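Local coordinates for sialidase B (Streptococcus pneumoniae TIGR4, PDB 4XIL), which hydrolyses the alpha-(2->3), alpha-(2->6) and alpha-(2->8) linkages of terminal sialic acid in oligosaccharides, glycoproteins and glycolipids, at residues 291-296 with 457-462. The protein carries 1 engineered substitution. Residues are numbered along the deposited sequence; the frame is centred on the assembly and turned at random.
Sequences SIVEDK and GLALKS. With OPX ((1s,3R,4S)-1-[(cyclohexylamino)methyl]-3,4-dihydroxycyclopentanesulfonic acid), chain B.
Ser291 OG lies close to Gly457 N where two neighbouring parallel strands, 286-294 and 451-459, run side by side in the catalytic beta-propeller of this glycosyl hydrolase family 33 sialidase. The Ser291 hydroxyl lies anti to its own backbone N (chi1 -171°). This brings OG to 3.4 Å from Gly457 N, but the angle is too poor for a hydrogen bond. OG instead makes a weak one to the carbonyl of Gly455.

Ile292 supplies the one hydrogen bond between the segments. Gly457 N donates to Ile292 O over 2.7 Å, nearly straight at 163°. The donor sits above the carbonyl plane, 47° out of it. The Ile292 side chain turns the other way, onto Thr210 and Tyr212 of strand 205-213.

Val293 lies opposite Gly457 and does most of the apolar packing. Its CG2 reaches across and lies along the second backbone, 3.7 Å from Gly457 C and 3.6 Å from Ala459 N. Gly457 has no side chain there, and Val293 CB comes to 4.1 Å from its CA. Ala459 CB rests 4.0 Å from Val293 CG2. Phe468 and Tyr212 also touch this valine.

Glu294 meets the other segment through its backbone, with its O 3.5 Å from Ala459 CB, while its carboxylate is held by Ser215 N. Beyond the strands the two segments diverge, and Lys461 turns to the bound cyclopentanesulfonate OPX. Gln456 and Thr213 bind the same ligand. The Lys461 chain bends at chi2 and chi4, and its NZ donates to sulfonate OAE of OPX over 2.8 Å.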
loop_
_atom_site.group_PDB
_atom_site.type_symbol
_atom_site.label_atom_id
_atom_site.label_comp_id
_atom_site.label_asym_id
_atom_site.label_seq_id
_atom_site.Cartn_x
_atom_site.Cartn_y
_atom_site.Cartn_z
ATOM N N SER A 291 -9.778 3.973 -7.999
ATOM C CA SER A 291 -10.705 2.911 -8.350
ATOM C C SER A 291 -10.883 2.896 -9.863
ATOM O O SER A 291 -10.900 3.951 -10.492
ATOM C CB SER A 291 -12.063 3.145 -7.696
ATOM O OG SER A 291 -12.880 2.006 -7.889
ATOM N N ILE A 292 -11.045 1.707 -10.437
ATOM C CA ILE A 292 -11.033 1.547 -11.893
ATOM C C ILE A 292 -12.292 0.843 -12.414
ATOM O O ILE A 292 -12.788 -0.089 -11.789
ATOM C CB ILE A 292 -9.803 0.699 -12.329
ATOM C CG1 ILE A 292 -8.499 1.453 -12.087
ATOM C CG2 ILE A 292 -9.886 0.296 -13.815
ATOM C CD1 ILE A 292 -7.283 0.557 -12.278
ATOM N N VAL A 293 -12.805 1.282 -13.560
ATOM C CA VAL A 293 -13.841 0.507 -14.241
ATOM C C VAL A 293 -13.604 0.606 -15.750
ATOM O O VAL A 293 -12.951 1.536 -16.219
ATOM C CB VAL A 293 -15.272 0.978 -13.877
ATOM C CG1 VAL A 293 -15.629 2.239 -14.642
ATOM C CG2 VAL A 293 -16.308 -0.143 -14.174
ATOM N N GLU A 294 -14.098 -0.367 -16.501
ATOM C CA GLU A 294 -14.040 -0.284 -17.962
ATOM C C GLU A 294 -15.442 -0.176 -18.538
ATOM O O GLU A 294 -16.334 -0.911 -18.128
ATOM C CB GLU A 294 -13.316 -1.489 -18.571
ATOM C CG GLU A 294 -13.028 -1.292 -20.071
ATOM C CD GLU A 294 -12.305 -2.465 -20.711
ATOM O OE1 GLU A 294 -12.690 -3.614 -20.436
ATOM O OE2 GLU A 294 -11.352 -2.227 -21.497
ATOM N N ASP A 295 -15.624 0.733 -19.497
ATOM C CA ASP A 295 -16.927 0.943 -20.125
ATOM C C ASP A 295 -16.968 0.201 -21.454
ATOM O O ASP A 295 -16.219 0.531 -22.369
ATOM C CB ASP A 295 -17.161 2.439 -20.365
ATOM C CG ASP A 295 -18.520 2.725 -20.995
ATOM O OD1 ASP A 295 -19.528 2.217 -20.482
ATOM O OD2 ASP A 295 -18.574 3.443 -22.007
ATOM N N LYS A 296 -17.827 -0.809 -21.555
ATOM C CA LYS A 296 -17.851 -1.648 -22.752
ATOM C C LYS A 296 -18.279 -0.866 -23.995
ATOM O O LYS A 296 -17.699 -1.037 -25.071
ATOM C CB LYS A 296 -18.748 -2.880 -22.569
ATOM C CG LYS A 296 -18.784 -3.766 -23.816
ATOM C CD LYS A 296 -19.452 -5.114 -23.584
ATOM C CE LYS A 296 -19.449 -5.937 -24.873
ATOM N NZ LYS A 296 -19.598 -7.404 -24.630
ATOM N N GLY A 457 -14.611 -0.210 -9.759
ATOM C CA GLY A 457 -16.005 0.169 -9.958
ATOM C C GLY A 457 -16.709 -1.038 -10.555
ATOM O O GLY A 457 -16.085 -2.077 -10.782
ATOM N N LEU A 458 -17.998 -0.912 -10.843
ATOM C CA LEU A 458 -18.741 -2.030 -11.388
ATOM C C LEU A 458 -19.421 -1.640 -12.695
ATOM O O LEU A 458 -20.159 -0.657 -12.750
ATOM C CB LEU A 458 -19.789 -2.516 -10.391
ATOM C CG LEU A 458 -20.722 -3.613 -10.924
ATOM C CD1 LEU A 458 -19.976 -4.918 -11.217
ATOM C CD2 LEU A 458 -21.882 -3.837 -9.937
ATOM N N ALA A 459 -19.133 -2.394 -13.750
ATOM C CA ALA A 459 -19.843 -2.258 -15.016
ATOM C C ALA A 459 -20.914 -3.340 -15.098
ATOM O O ALA A 459 -20.601 -4.521 -15.148
ATOM C CB ALA A 459 -18.862 -2.385 -16.197
ATOM N N LEU A 460 -22.184 -2.942 -15.084
ATOM C CA LEU A 460 -23.263 -3.924 -15.149
ATOM C C LEU A 460 -23.239 -4.643 -16.494
ATOM O O LEU A 460 -22.954 -4.037 -17.522
ATOM C CB LEU A 460 -24.620 -3.264 -14.912
ATOM C CG LEU A 460 -24.896 -2.867 -13.456
ATOM C CD1 LEU A 460 -23.968 -1.772 -12.974
ATOM C CD2 LEU A 460 -26.329 -2.409 -13.310
ATOM N N LYS A 461 -23.541 -5.934 -16.468
ATOM C CA LYS A 461 -23.359 -6.791 -17.631
ATOM C C LYS A 461 -24.368 -6.516 -18.736
ATOM O O LYS A 461 -24.029 -6.567 -19.915
ATOM C CB LYS A 461 -23.433 -8.265 -17.231
ATOM C CG LYS A 461 -22.321 -8.738 -16.309
ATOM C CD LYS A 461 -20.942 -8.502 -16.919
ATOM C CE LYS A 461 -19.894 -9.421 -16.291
ATOM N NZ LYS A 461 -19.677 -9.178 -14.826
ATOM N N SER A 462 -25.602 -6.214 -18.358
ATOM C CA SER A 462 -26.687 -6.167 -19.335
ATOM C C SER A 462 -27.098 -4.758 -19.747
ATOM O O SER A 462 -28.004 -4.583 -20.566
ATOM C CB SER A 462 -27.892 -6.946 -18.810
ATOM O OG SER A 462 -27.559 -8.316 -18.688
HETATM C CAF OPX B . -12.251 -13.718 -17.237
HETATM C CAG OPX B . -13.401 -13.280 -18.124
HETATM C CAH OPX B . -11.575 -12.578 -16.576
HETATM C CAI OPX B . -14.306 -12.289 -17.490
HETATM C CAJ OPX B . -12.546 -11.660 -15.910
HETATM C CAK OPX B . -13.957 -8.934 -15.894
HETATM C CAL OPX B . -14.599 -8.677 -13.463
HETATM C CAM OPX B . -13.845 -6.740 -14.677
HETATM C CAO OPX B . -14.211 -7.583 -12.535
HETATM C CAP OPX B . -13.208 -6.833 -13.322
HETATM C CAQ OPX B . -13.568 -11.145 -16.878
HETATM C CAR OPX B . -14.589 -8.062 -14.829
HETATM N NAN OPX B . -14.541 -10.250 -16.204
HETATM O OAA OPX B . -16.303 -6.965 -16.618
HETATM O OAB OPX B . -16.934 -6.967 -14.297
HETATM O OAC OPX B . -13.671 -8.103 -11.365
HETATM O OAD OPX B . -12.047 -7.524 -13.435
HETATM O OAE OPX B . -16.966 -9.073 -15.518
HETATM S SAS OPX B . -16.287 -7.760 -15.325
#